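Local coordinates for MYB21 (PDB 3OSG), which binds promoter DNA through its R2R3 Myb domain and probably acts as a sequence-specific transcription factor of RNA polymerase II in the nucleus, at residues S59-L73 with F90-W103. Sequence-based numbering, arbitrary orientation.
Sequences SISHTPWTAEEDALL and FFPGRTDIHIKNRW. With nucleotides of chain C; nucleotides of chain B.
Trp65 is sandwiched between two arginines of the other segment. On one face the guanidinium of Arg94 lies flat, its plane 3° from that of the indole and its CZ 4.0 Å from the centroid of the five-membered ring, a cation-pi stack. On the opposite face Arg102 presents carbon: its CG sits 3.6 Å from the centroid of the six-membered ring, a CH-pi contact. With CG of Arg102 anti to the backbone N (chi1 -169°) and the chain bent at chi2, the side chain runs back over the indole to Asp70. There Arg102 NE and NH2 make a side-on, two-pronged salt bridge with Asp70, meeting the syn lone pairs of OD2 and OD1, with Arg102 NH2 to Asp70 OD1 at 2.9 Å.

Arg94 is held at its edge too. Arg94 NH2 donates to Thr63 O at 3.0 Å, nearly straight, while NH1 forms a salt bridge with Glu69 OE2. Glu69 OE1 accepts from Thr66 N at 3.1 Å, and Thr66 OG1 accepts from Glu69 N; this capping box starts helix 67-80 and positions the carboxylate for Arg94. Further along, Leu72 CD2 lies over one face of Phe91, 3.9 Å from the ring centroid. At the other end, Ser61 N donates at 2.7 Å to O of Gly93, a residue of the type II turn Phe91-Arg94.

These contacts tie the loop 59-66 and the start of helix 67-80 to the DNA-contacting helix 96-109 of the Myb-like domain, where Lys100 binds guanine DG6 of chain C and Asn101 adenine DA5 of chain B. The short axes of helices 67-73 and 96-103 cross at -86°, 11.1 Å apart. Helix 84-88 completes the helical bundle, with Trp84 touching Ile99 and Ile87 touching Leu73, while Asn54 of helix 45-56 bonds Thr95 OG1.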
ATOM      1  N   SER A  59       4.929  -2.696  -9.959  1.00 41.90           N
ATOM      2  CA  SER A  59       6.178  -2.924  -9.239  1.00 43.71           C
ATOM      3  C   SER A  59       5.959  -3.381  -7.797  1.00 42.27           C
ATOM      4  O   SER A  59       6.917  -3.545  -7.044  1.00 44.84           O
ATOM      5  CB  SER A  59       7.050  -1.663  -9.261  1.00 44.87           C
ATOM      6  OG  SER A  59       6.424  -0.580  -8.585  1.00 48.43           O
ATOM      7  N   ILE A  60       4.702  -3.587  -7.421  1.00 37.27           N
ATOM      8  CA  ILE A  60       4.364  -3.982  -6.057  1.00 37.70           C
ATOM      9  C   ILE A  60       4.340  -5.499  -5.927  1.00 38.61           C
ATOM     10  O   ILE A  60       3.706  -6.191  -6.723  1.00 39.90           O
ATOM     11  CB  ILE A  60       2.979  -3.418  -5.638  1.00 39.54           C
ATOM     12  CG1 ILE A  60       3.028  -1.893  -5.509  1.00 34.37           C
ATOM     13  CG2 ILE A  60       2.498  -4.053  -4.333  1.00 36.52           C
ATOM     14  CD1 ILE A  60       3.953  -1.407  -4.418  1.00 32.36           C
ATOM     15  N   SER A  61       5.014  -6.021  -4.911  1.00 37.43           N
ATOM     16  CA  SER A  61       5.020  -7.466  -4.696  1.00 40.28           C
ATOM     17  C   SER A  61       3.730  -7.985  -4.067  1.00 39.82           C
ATOM     18  O   SER A  61       3.214  -7.406  -3.119  1.00 41.48           O
ATOM     19  CB  SER A  61       6.217  -7.881  -3.840  1.00 42.71           C
ATOM     20  OG  SER A  61       6.179  -9.271  -3.567  1.00 49.08           O
ATOM     21  N   HIS A  62       3.206  -9.091  -4.576  1.00 39.34           N
ATOM     22  CA  HIS A  62       2.049  -9.687  -3.925  1.00 43.14           C
ATOM     23  C   HIS A  62       2.347 -11.057  -3.327  1.00 41.66           C
ATOM     24  O   HIS A  62       1.445 -11.829  -3.018  1.00 46.62           O
ATOM     25  CB  HIS A  62       0.840  -9.686  -4.859  1.00 44.32           C
ATOM     26  CG  HIS A  62       0.385  -8.304  -5.216  1.00 49.48           C
ATOM     27  ND1 HIS A  62       0.596  -7.747  -6.461  1.00 46.33           N
ATOM     28  CD2 HIS A  62      -0.214  -7.342  -4.472  1.00 47.62           C
ATOM     29  CE1 HIS A  62       0.119  -6.516  -6.476  1.00 49.55           C
ATOM     30  NE2 HIS A  62      -0.377  -6.243  -5.280  1.00 47.35           N
ATOM     31  N   THR A  63       3.630 -11.333  -3.145  1.00 42.58           N
ATOM     32  CA  THR A  63       4.062 -12.556  -2.490  1.00 45.79           C
ATOM     33  C   THR A  63       4.202 -12.325  -0.987  1.00 42.29           C
ATOM     34  O   THR A  63       4.535 -11.224  -0.551  1.00 43.26           O
ATOM     35  CB  THR A  63       5.392 -13.030  -3.066  1.00 46.58           C
ATOM     36  OG1 THR A  63       6.414 -12.073  -2.757  1.00 46.57           O
ATOM     37  CG2 THR A  63       5.281 -13.163  -4.572  1.00 47.90           C
ATOM     38  N   PRO A  64       3.929 -13.359  -0.184  1.00 41.28           N
ATOM     39  CA  PRO A  64       4.033 -13.227   1.269  1.00 40.31           C
ATOM     40  C   PRO A  64       5.435 -12.807   1.669  1.00 39.14           C
ATOM     41  O   PRO A  64       6.376 -13.042   0.912  1.00 37.26           O
ATOM     42  CB  PRO A  64       3.747 -14.649   1.769  1.00 43.71           C
ATOM     43  CG  PRO A  64       2.888 -15.249   0.697  1.00 46.66           C
ATOM     44  CD  PRO A  64       3.424 -14.681  -0.591  1.00 41.23           C
ATOM     45  N   TRP A  65       5.552 -12.176   2.834  1.00 33.34           N
ATOM     46  CA  TRP A  65       6.831 -11.810   3.417  1.00 35.99           C
ATOM     47  C   TRP A  65       7.619 -13.060   3.756  1.00 40.02           C
ATOM     48  O   TRP A  65       7.095 -13.985   4.377  1.00 37.01           O
ATOM     49  CB  TRP A  65       6.620 -10.979   4.684  1.00 34.02           C
ATOM     50  CG  TRP A  65       6.398  -9.535   4.389  1.00 35.91           C
ATOM     51  CD1 TRP A  65       5.298  -8.982   3.813  1.00 39.40           C
ATOM     52  CD2 TRP A  65       7.305  -8.456   4.643  1.00 34.68           C
ATOM     53  NE1 TRP A  65       5.462  -7.624   3.686  1.00 37.39           N
ATOM     54  CE2 TRP A  65       6.686  -7.275   4.189  1.00 34.91           C
ATOM     55  CE3 TRP A  65       8.581  -8.373   5.204  1.00 35.28           C
ATOM     56  CZ2 TRP A  65       7.294  -6.033   4.285  1.00 31.38           C
ATOM     57  CZ3 TRP A  65       9.180  -7.139   5.299  1.00 37.08           C
ATOM     58  CH2 TRP A  65       8.535  -5.983   4.847  1.00 34.16           C
ATOM     59  N   THR A  66       8.874 -13.073   3.333  1.00 35.32           N
ATOM     60  CA  THR A  66       9.763 -14.196   3.545  1.00 37.15           C
ATOM     61  C   THR A  66      10.521 -13.973   4.848  1.00 37.14           C
ATOM     62  O   THR A  66      10.595 -12.852   5.342  1.00 34.58           O
ATOM     63  CB  THR A  66      10.781 -14.278   2.413  1.00 39.46           C
ATOM     64  OG1 THR A  66      11.739 -13.231   2.573  1.00 36.05           O
ATOM     65  CG2 THR A  66      10.100 -14.115   1.068  1.00 39.60           C
ATOM     66  N   ALA A  67      11.085 -15.037   5.412  1.00 37.80           N
ATOM     67  CA  ALA A  67      11.822 -14.907   6.662  1.00 34.68           C
ATOM     68  C   ALA A  67      13.087 -14.055   6.487  1.00 35.50           C
ATOM     69  O   ALA A  67      13.546 -13.396   7.425  1.00 31.24           O
ATOM     70  CB  ALA A  67      12.144 -16.300   7.253  1.00 41.31           C
ATOM     71  N   GLU A  68      13.636 -14.051   5.276  1.00 33.94           N
ATOM     72  CA  GLU A  68      14.790 -13.219   4.972  1.00 37.65           C
ATOM     73  C   GLU A  68      14.396 -11.746   5.016  1.00 37.49           C
ATOM     74  O   GLU A  68      15.124 -10.913   5.565  1.00 38.53           O
ATOM     75  CB  GLU A  68      15.387 -13.578   3.602  1.00 41.65           C
ATOM     76  CG  GLU A  68      15.746 -15.065   3.436  1.00 48.03           C
ATOM     77  CD  GLU A  68      14.523 -15.976   3.260  1.00 49.52           C
ATOM     78  OE1 GLU A  68      13.520 -15.529   2.664  1.00 50.06           O
ATOM     79  OE2 GLU A  68      14.564 -17.146   3.705  1.00 54.09           O
ATOM     80  N   GLU A  69      13.233 -11.428   4.450  1.00 36.89           N
ATOM     81  CA  GLU A  69      12.717 -10.066   4.498  1.00 35.48           C
ATOM     82  C   GLU A  69      12.469  -9.616   5.928  1.00 33.13           C
ATOM     83  O   GLU A  69      12.802  -8.498   6.298  1.00 34.14           O
ATOM     84  CB  GLU A  69      11.424  -9.943   3.699  1.00 37.12           C
ATOM     85  CG  GLU A  69      11.619  -9.779   2.205  1.00 36.13           C
ATOM     86  CD  GLU A  69      10.290  -9.645   1.476  1.00 41.16           C
ATOM     87  OE1 GLU A  69       9.468 -10.572   1.594  1.00 39.09           O
ATOM     88  OE2 GLU A  69      10.065  -8.620   0.790  1.00 43.85           O
ATOM     89  N   ASP A  70      11.870 -10.482   6.737  1.00 34.39           N
ATOM     90  CA  ASP A  70      11.626 -10.131   8.131  1.00 32.16           C
ATOM     91  C   ASP A  70      12.922  -9.771   8.827  1.00 34.57           C
ATOM     92  O   ASP A  70      13.005  -8.759   9.541  1.00 32.69           O
ATOM     93  CB  ASP A  70      10.962 -11.289   8.871  1.00 34.23           C
ATOM     94  CG  ASP A  70       9.469 -11.301   8.689  1.00 40.33           C
ATOM     95  OD1 ASP A  70       8.820 -12.298   9.092  1.00 39.74           O
ATOM     96  OD2 ASP A  70       8.954 -10.298   8.134  1.00 37.16           O
ATOM     97  N   ALA A  71      13.927 -10.618   8.615  1.00 35.66           N
ATOM     98  CA  ALA A  71      15.225 -10.463   9.265  1.00 36.18           C
ATOM     99  C   ALA A  71      15.845  -9.143   8.836  1.00 34.33           C
ATOM    100  O   ALA A  71      16.351  -8.383   9.660  1.00 35.60           O
ATOM    101  CB  ALA A  71      16.140 -11.635   8.913  1.00 32.19           C
ATOM    102  N   LEU A  72      15.779  -8.854   7.545  1.00 33.61           N
ATOM    103  CA  LEU A  72      16.220  -7.549   7.066  1.00 37.06           C
ATOM    104  C   LEU A  72      15.498  -6.405   7.803  1.00 38.01           C
ATOM    105  O   LEU A  72      16.127  -5.431   8.221  1.00 34.08           O
ATOM    106  CB  LEU A  72      16.027  -7.441   5.555  1.00 33.15           C
ATOM    107  CG  LEU A  72      16.546  -6.155   4.908  1.00 37.19           C
ATOM    108  CD1 LEU A  72      18.055  -5.941   5.166  1.00 35.32           C
ATOM    109  CD2 LEU A  72      16.250  -6.172   3.418  1.00 40.53           C
ATOM    110  N   LEU A  73      14.184  -6.533   7.988  1.00 35.74           N
ATOM    111  CA  LEU A  73      13.418  -5.465   8.632  1.00 32.81           C
ATOM    112  C   LEU A  73      13.868  -5.189  10.055  1.00 32.75           C
ATOM    113  O   LEU A  73      13.946  -4.043  10.480  1.00 32.96           O
ATOM    114  CB  LEU A  73      11.920  -5.778   8.642  1.00 31.73           C
ATOM    115  CG  LEU A  73      11.043  -4.621   9.129  1.00 32.48           C
ATOM    116  CD1 LEU A  73      11.449  -3.332   8.415  1.00 30.37           C
ATOM    117  CD2 LEU A  73       9.573  -4.917   8.874  1.00 30.00           C
ATOM    118  N   PHE A  90      15.061  -0.497   0.782  1.00 39.18           N
ATOM    119  CA  PHE A  90      15.751  -1.792   0.756  1.00 40.21           C
ATOM    120  C   PHE A  90      14.849  -2.996   0.470  1.00 42.04           C
ATOM    121  O   PHE A  90      15.318  -4.131   0.474  1.00 40.04           O
ATOM    122  CB  PHE A  90      16.529  -2.015   2.057  1.00 36.70           C
ATOM    123  CG  PHE A  90      17.489  -0.907   2.377  1.00 38.02           C
ATOM    124  CD1 PHE A  90      17.138   0.101   3.258  1.00 38.08           C
ATOM    125  CD2 PHE A  90      18.736  -0.862   1.776  1.00 42.88           C
ATOM    126  CE1 PHE A  90      18.020   1.131   3.541  1.00 44.14           C
ATOM    127  CE2 PHE A  90      19.622   0.162   2.051  1.00 42.38           C
ATOM    128  CZ  PHE A  90      19.268   1.160   2.936  1.00 44.60           C
ATOM    129  N   PHE A  91      13.566  -2.753   0.205  1.00 37.40           N
ATOM    130  CA  PHE A  91      12.621  -3.840  -0.033  1.00 36.82           C
ATOM    131  C   PHE A  91      11.919  -3.683  -1.374  1.00 37.79           C
ATOM    132  O   PHE A  91      10.850  -3.082  -1.467  1.00 35.65           O
ATOM    133  CB  PHE A  91      11.595  -3.928   1.102  1.00 37.75           C
ATOM    134  CG  PHE A  91      12.200  -4.246   2.448  1.00 35.58           C
ATOM    135  CD1 PHE A  91      12.205  -5.542   2.931  1.00 35.38           C
ATOM    136  CD2 PHE A  91      12.765  -3.250   3.221  1.00 33.96           C
ATOM    137  CE1 PHE A  91      12.755  -5.834   4.163  1.00 34.79           C
ATOM    138  CE2 PHE A  91      13.320  -3.533   4.457  1.00 34.56           C
ATOM    139  CZ  PHE A  91      13.316  -4.829   4.929  1.00 34.98           C
ATOM    140  N   PRO A  92      12.529  -4.220  -2.431  1.00 37.28           N
ATOM    141  CA  PRO A  92      11.912  -4.157  -3.754  1.00 40.87           C
ATOM    142  C   PRO A  92      10.509  -4.749  -3.743  1.00 42.94           C
ATOM    143  O   PRO A  92      10.331  -5.919  -3.410  1.00 42.17           O
ATOM    144  CB  PRO A  92      12.844  -5.021  -4.616  1.00 42.84           C
ATOM    145  CG  PRO A  92      13.684  -5.785  -3.655  1.00 43.54           C
ATOM    146  CD  PRO A  92      13.820  -4.917  -2.458  1.00 40.77           C
ATOM    147  N   GLY A  93       9.519  -3.944  -4.107  1.00 41.58           N
ATOM    148  CA  GLY A  93       8.166  -4.441  -4.214  1.00 39.12           C
ATOM    149  C   GLY A  93       7.326  -4.155  -2.984  1.00 37.44           C
ATOM    150  O   GLY A  93       6.153  -4.513  -2.951  1.00 34.19           O
ATOM    151  N   ARG A  94       7.924  -3.510  -1.982  1.00 32.15           N
ATOM    152  CA  ARG A  94       7.217  -3.147  -0.757  1.00 30.49           C
ATOM    153  C   ARG A  94       7.339  -1.652  -0.554  1.00 29.47           C
ATOM    154  O   ARG A  94       8.363  -1.070  -0.884  1.00 32.19           O
ATOM    155  CB  ARG A  94       7.838  -3.850   0.453  1.00 33.11           C
ATOM    156  CG  ARG A  94       8.607  -5.112   0.110  1.00 37.94           C
ATOM    157  CD  ARG A  94       8.027  -6.346   0.777  1.00 38.27           C
ATOM    158  NE  ARG A  94       6.732  -6.733   0.225  1.00 41.59           N
ATOM    159  CZ  ARG A  94       6.291  -7.989   0.141  1.00 41.13           C
ATOM    160  NH1 ARG A  94       7.036  -9.005   0.563  1.00 44.71           N
ATOM    161  NH2 ARG A  94       5.095  -8.234  -0.363  1.00 39.98           N
ATOM    162  N   THR A  95       6.317  -1.026   0.017  1.00 27.69           N
ATOM    163  CA  THR A  95       6.365   0.415   0.261  1.00 28.42           C
ATOM    164  C   THR A  95       6.346   0.651   1.748  1.00 25.65           C
ATOM    165  O   THR A  95       6.193  -0.286   2.517  1.00 28.80           O
ATOM    166  CB  THR A  95       5.144   1.122  -0.338  1.00 28.68           C
ATOM    167  OG1 THR A  95       3.986   0.813   0.448  1.00 23.67           O
ATOM    168  CG2 THR A  95       4.918   0.655  -1.765  1.00 27.43           C
ATOM    169  N   ASP A  96       6.475   1.904   2.154  1.00 21.55           N
ATOM    170  CA  ASP A  96       6.473   2.237   3.566  1.00 29.80           C
ATOM    171  C   ASP A  96       5.207   1.751   4.275  1.00 25.79           C
ATOM    172  O   ASP A  96       5.252   1.414   5.446  1.00 25.05           O
ATOM    173  CB  ASP A  96       6.669   3.740   3.771  1.00 27.20           C
ATOM    174  CG  ASP A  96       5.565   4.567   3.139  1.00 31.39           C
ATOM    175  OD1 ASP A  96       5.267   5.662   3.652  1.00 32.67           O
ATOM    176  OD2 ASP A  96       4.994   4.127   2.124  1.00 37.99           O
ATOM    177  N   ILE A  97       4.088   1.721   3.560  1.00 27.21           N
ATOM    178  CA  ILE A  97       2.829   1.241   4.121  1.00 24.28           C
ATOM    179  C   ILE A  97       3.011  -0.211   4.556  1.00 24.17           C
ATOM    180  O   ILE A  97       2.681  -0.571   5.681  1.00 21.89           O
ATOM    181  CB  ILE A  97       1.677   1.281   3.080  1.00 23.89           C
ATOM    182  CG1 ILE A  97       1.206   2.717   2.827  1.00 28.53           C
ATOM    183  CG2 ILE A  97       0.534   0.351   3.497  1.00 22.96           C
ATOM    184  CD1 ILE A  97       0.899   3.513   4.065  1.00 29.59           C
ATOM    185  N   HIS A  98       3.549  -1.030   3.657  1.00 22.36           N
ATOM    186  CA  HIS A  98       3.763  -2.442   3.953  1.00 22.35           C
ATOM    187  C   HIS A  98       4.786  -2.634   5.070  1.00 24.46           C
ATOM    188  O   HIS A  98       4.594  -3.467   5.966  1.00 27.48           O
ATOM    189  CB  HIS A  98       4.182  -3.231   2.700  1.00 21.39           C
ATOM    190  CG  HIS A  98       3.338  -2.954   1.492  1.00 27.35           C
ATOM    191  ND1 HIS A  98       1.962  -3.043   1.502  1.00 28.39           N
ATOM    192  CD2 HIS A  98       3.679  -2.589   0.233  1.00 28.58           C
ATOM    193  CE1 HIS A  98       1.490  -2.741   0.305  1.00 20.82           C
ATOM    194  NE2 HIS A  98       2.511  -2.458  -0.483  1.00 29.65           N
ATOM    195  N   ILE A  99       5.870  -1.874   5.022  1.00 21.78           N
ATOM    196  CA  ILE A  99       6.905  -1.990   6.045  1.00 26.41           C
ATOM    197  C   ILE A  99       6.372  -1.686   7.443  1.00 21.60           C
ATOM    198  O   ILE A  99       6.641  -2.435   8.391  1.00 22.68           O
ATOM    199  CB  ILE A  99       8.147  -1.091   5.737  1.00 25.36           C
ATOM    200  CG1 ILE A  99       9.206  -1.868   4.953  1.00 28.78           C
ATOM    201  CG2 ILE A  99       8.785  -0.598   7.028  1.00 23.35           C
ATOM    202  CD1 ILE A  99       8.831  -2.246   3.543  1.00 28.84           C
ATOM    203  N   LYS A 100       5.617  -0.601   7.593  1.00 22.73           N
ATOM    204  CA  LYS A 100       5.111  -0.265   8.925  1.00 23.69           C
ATOM    205  C   LYS A 100       4.009  -1.231   9.433  1.00 20.48           C
ATOM    206  O   LYS A 100       3.946  -1.519  10.624  1.00 19.16           O
ATOM    207  CB  LYS A 100       4.759   1.227   9.087  1.00 20.99           C
ATOM    208  CG  LYS A 100       3.526   1.754   8.360  1.00 20.57           C
ATOM    209  CD  LYS A 100       3.386   3.265   8.599  1.00 21.82           C
ATOM    210  CE  LYS A 100       2.213   3.844   7.817  1.00 21.43           C
ATOM    211  NZ  LYS A 100       0.913   3.319   8.345  1.00 23.17           N
ATOM    212  N   ASN A 101       3.184  -1.772   8.537  1.00 23.90           N
ATOM    213  CA  ASN A 101       2.270  -2.849   8.942  1.00 23.01           C
ATOM    214  C   ASN A 101       3.035  -4.092   9.424  1.00 23.45           C
ATOM    215  O   ASN A 101       2.671  -4.727  10.420  1.00 20.70           O
ATOM    216  CB  ASN A 101       1.321  -3.245   7.793  1.00 22.53           C
ATOM    217  CG  ASN A 101       0.154  -2.271   7.632  1.00 19.45           C
ATOM    218  OD1 ASN A 101      -0.276  -1.618   8.586  1.00 19.64           O
ATOM    219  ND2 ASN A 101      -0.368  -2.185   6.424  1.00 18.64           N
ATOM    220  N   ARG A 102       4.092  -4.437   8.702  1.00 22.72           N
ATOM    221  CA  ARG A 102       4.857  -5.636   9.010  1.00 26.49           C
ATOM    222  C   ARG A 102       5.606  -5.516  10.325  1.00 25.97           C
ATOM    223  O   ARG A 102       5.845  -6.526  10.986  1.00 26.15           O
ATOM    224  CB  ARG A 102       5.836  -5.961   7.890  1.00 25.59           C
ATOM    225  CG  ARG A 102       6.459  -7.323   8.025  1.00 25.61           C
ATOM    226  CD  ARG A 102       5.428  -8.416   7.875  1.00 29.89           C
ATOM    227  NE  ARG A 102       6.051  -9.716   8.088  1.00 33.38           N
ATOM    228  CZ  ARG A 102       5.397 -10.870   8.150  1.00 35.99           C
ATOM    229  NH1 ARG A 102       4.079 -10.905   8.025  1.00 32.13           N
ATOM    230  NH2 ARG A 102       6.068 -11.993   8.349  1.00 36.38           N
ATOM    231  N   TRP A 103       5.973  -4.296  10.710  1.00 22.90           N
ATOM    232  CA  TRP A 103       6.655  -4.112  11.980  1.00 26.51           C
ATOM    233  C   TRP A 103       5.746  -4.480  13.149  1.00 27.72           C
ATOM    234  O   TRP A 103       6.196  -5.033  14.143  1.00 27.41           O
ATOM    235  CB  TRP A 103       7.180  -2.692  12.160  1.00 26.25           C
ATOM    236  CG  TRP A 103       7.699  -2.489  13.553  1.00 25.76           C
ATOM    237  CD1 TRP A 103       7.228  -1.610  14.491  1.00 26.07           C
ATOM    238  CD2 TRP A 103       8.779  -3.205  14.174  1.00 27.02           C
ATOM    239  NE1 TRP A 103       7.954  -1.736  15.656  1.00 34.41           N
ATOM    240  CE2 TRP A 103       8.910  -2.707  15.487  1.00 32.93           C
ATOM    241  CE3 TRP A 103       9.633  -4.230  13.753  1.00 31.32           C
ATOM    242  CZ2 TRP A 103       9.874  -3.194  16.379  1.00 33.75           C
ATOM    243  CZ3 TRP A 103      10.599  -4.707  14.642  1.00 31.29           C
ATOM    244  CH2 TRP A 103      10.706  -4.186  15.934  1.00 28.37           C
TER
ATOM    245  P    DG C   6       5.049   6.432  13.065  1.00 27.94           P
ATOM    246  OP1  DG C   6       6.051   6.652  14.127  1.00 35.53           O
ATOM    247  OP2  DG C   6       4.980   5.121  12.410  1.00 25.07           O
ATOM    248  O5'  DG C   6       3.652   6.844  13.657  1.00 22.44           O
ATOM    249  C5'  DG C   6       3.524   8.125  14.256  1.00 25.91           C
ATOM    250  C4'  DG C   6       2.073   8.472  14.539  1.00 26.04           C
ATOM    251  O4'  DG C   6       1.251   8.457  13.335  1.00 20.63           O
ATOM    252  C3'  DG C   6       1.397   7.540  15.531  1.00 23.31           C
ATOM    253  O3'  DG C   6       0.604   8.399  16.365  1.00 26.11           O
ATOM    254  C2'  DG C   6       0.584   6.613  14.622  1.00 22.41           C
ATOM    255  C1'  DG C   6       0.186   7.530  13.463  1.00 21.83           C
ATOM    256  N9   DG C   6       0.107   6.886  12.151  1.00 18.13           N
ATOM    257  C8   DG C   6       1.097   6.147  11.577  1.00 20.64           C
ATOM    258  N7   DG C   6       0.804   5.709  10.387  1.00 20.60           N
ATOM    259  C5   DG C   6      -0.472   6.191  10.145  1.00 21.32           C
ATOM    260  C6   DG C   6      -1.300   6.016   8.999  1.00 20.73           C
ATOM    261  O6   DG C   6      -1.015   5.396   7.953  1.00 18.36           O
ATOM    262  N1   DG C   6      -2.529   6.667   9.153  1.00 18.14           N
ATOM    263  C2   DG C   6      -2.869   7.388  10.289  1.00 20.14           C
ATOM    264  N2   DG C   6      -4.070   7.974  10.316  1.00 18.89           N
ATOM    265  N3   DG C   6      -2.095   7.547  11.356  1.00 18.08           N
ATOM    266  C4   DG C   6      -0.909   6.929  11.221  1.00 17.93           C
TER
ATOM    267  P    DA B   5      -2.910  -5.105   3.191  1.00 22.54           P
ATOM    268  OP1  DA B   5      -2.917  -6.354   2.426  1.00 22.96           O
ATOM    269  OP2  DA B   5      -1.688  -4.277   3.281  1.00 21.96           O
ATOM    270  O5'  DA B   5      -4.094  -4.193   2.622  1.00 22.85           O
ATOM    271  C5'  DA B   5      -5.390  -4.752   2.566  1.00 20.91           C
ATOM    272  C4'  DA B   5      -6.426  -3.657   2.620  1.00 22.99           C
ATOM    273  O4'  DA B   5      -6.433  -3.082   3.953  1.00 18.55           O
ATOM    274  C3'  DA B   5      -6.173  -2.480   1.675  1.00 22.18           C
ATOM    275  O3'  DA B   5      -7.431  -1.961   1.278  1.00 21.04           O
ATOM    276  C2'  DA B   5      -5.433  -1.477   2.550  1.00 16.98           C
ATOM    277  C1'  DA B   5      -6.068  -1.718   3.913  1.00 19.18           C
ATOM    278  N9   DA B   5      -5.145  -1.522   5.030  1.00 18.87           N
ATOM    279  C8   DA B   5      -3.827  -1.878   5.072  1.00 18.43           C
ATOM    280  N7   DA B   5      -3.226  -1.588   6.205  1.00 18.60           N
ATOM    281  C5   DA B   5      -4.223  -1.031   6.972  1.00 17.14           C
ATOM    282  C6   DA B   5      -4.228  -0.537   8.290  1.00 18.06           C
ATOM    283  N6   DA B   5      -3.138  -0.541   9.066  1.00 18.69           N
ATOM    284  N1   DA B   5      -5.381  -0.051   8.775  1.00 17.96           N
ATOM    285  C2   DA B   5      -6.467  -0.071   7.993  1.00 19.37           C
ATOM    286  N3   DA B   5      -6.576  -0.511   6.729  1.00 19.53           N
ATOM    287  C4   DA B   5      -5.415  -0.982   6.268  1.00 18.90           C
TER
ATOM    288  P    DC C   5       8.201   8.062   7.244  1.00 29.75           P
ATOM    289  OP1  DC C   5       9.504   8.276   7.905  1.00 31.80           O
ATOM    290  OP2  DC C   5       8.011   6.926   6.326  1.00 26.28           O
ATOM    291  O5'  DC C   5       7.015   8.049   8.307  1.00 27.23           O
ATOM    292  C5'  DC C   5       6.935   9.087   9.242  1.00 26.26           C
ATOM    293  C4'  DC C   5       5.676   8.892  10.037  1.00 25.69           C
ATOM    294  O4'  DC C   5       4.544   9.153   9.172  1.00 22.04           O
ATOM    295  C3'  DC C   5       5.479   7.479  10.603  1.00 23.88           C
ATOM    296  O3'  DC C   5       5.218   7.623  11.994  1.00 27.61           O
ATOM    297  C2'  DC C   5       4.261   6.954   9.846  1.00 21.96           C
ATOM    298  C1'  DC C   5       3.520   8.261   9.558  1.00 24.32           C
ATOM    299  N1   DC C   5       2.542   8.162   8.446  1.00 23.36           N
ATOM    300  C2   DC C   5       1.294   8.752   8.577  1.00 21.31           C
ATOM    301  O2   DC C   5       1.051   9.331   9.631  1.00 21.32           O
ATOM    302  N3   DC C   5       0.407   8.662   7.547  1.00 21.80           N
ATOM    303  C4   DC C   5       0.745   8.002   6.437  1.00 19.81           C
ATOM    304  N4   DC C   5      -0.135   7.920   5.441  1.00 20.70           N
ATOM    305  C5   DC C   5       2.024   7.402   6.280  1.00 25.83           C
ATOM    306  C6   DC C   5       2.878   7.499   7.302  1.00 23.20           C
TER
HETATM  307  O   HOH W   1       3.927  -5.440  -1.023  1.00 38.67           O
HETATM  308  O   HOH W   2      11.783  -7.122  -0.750  1.00 41.75           O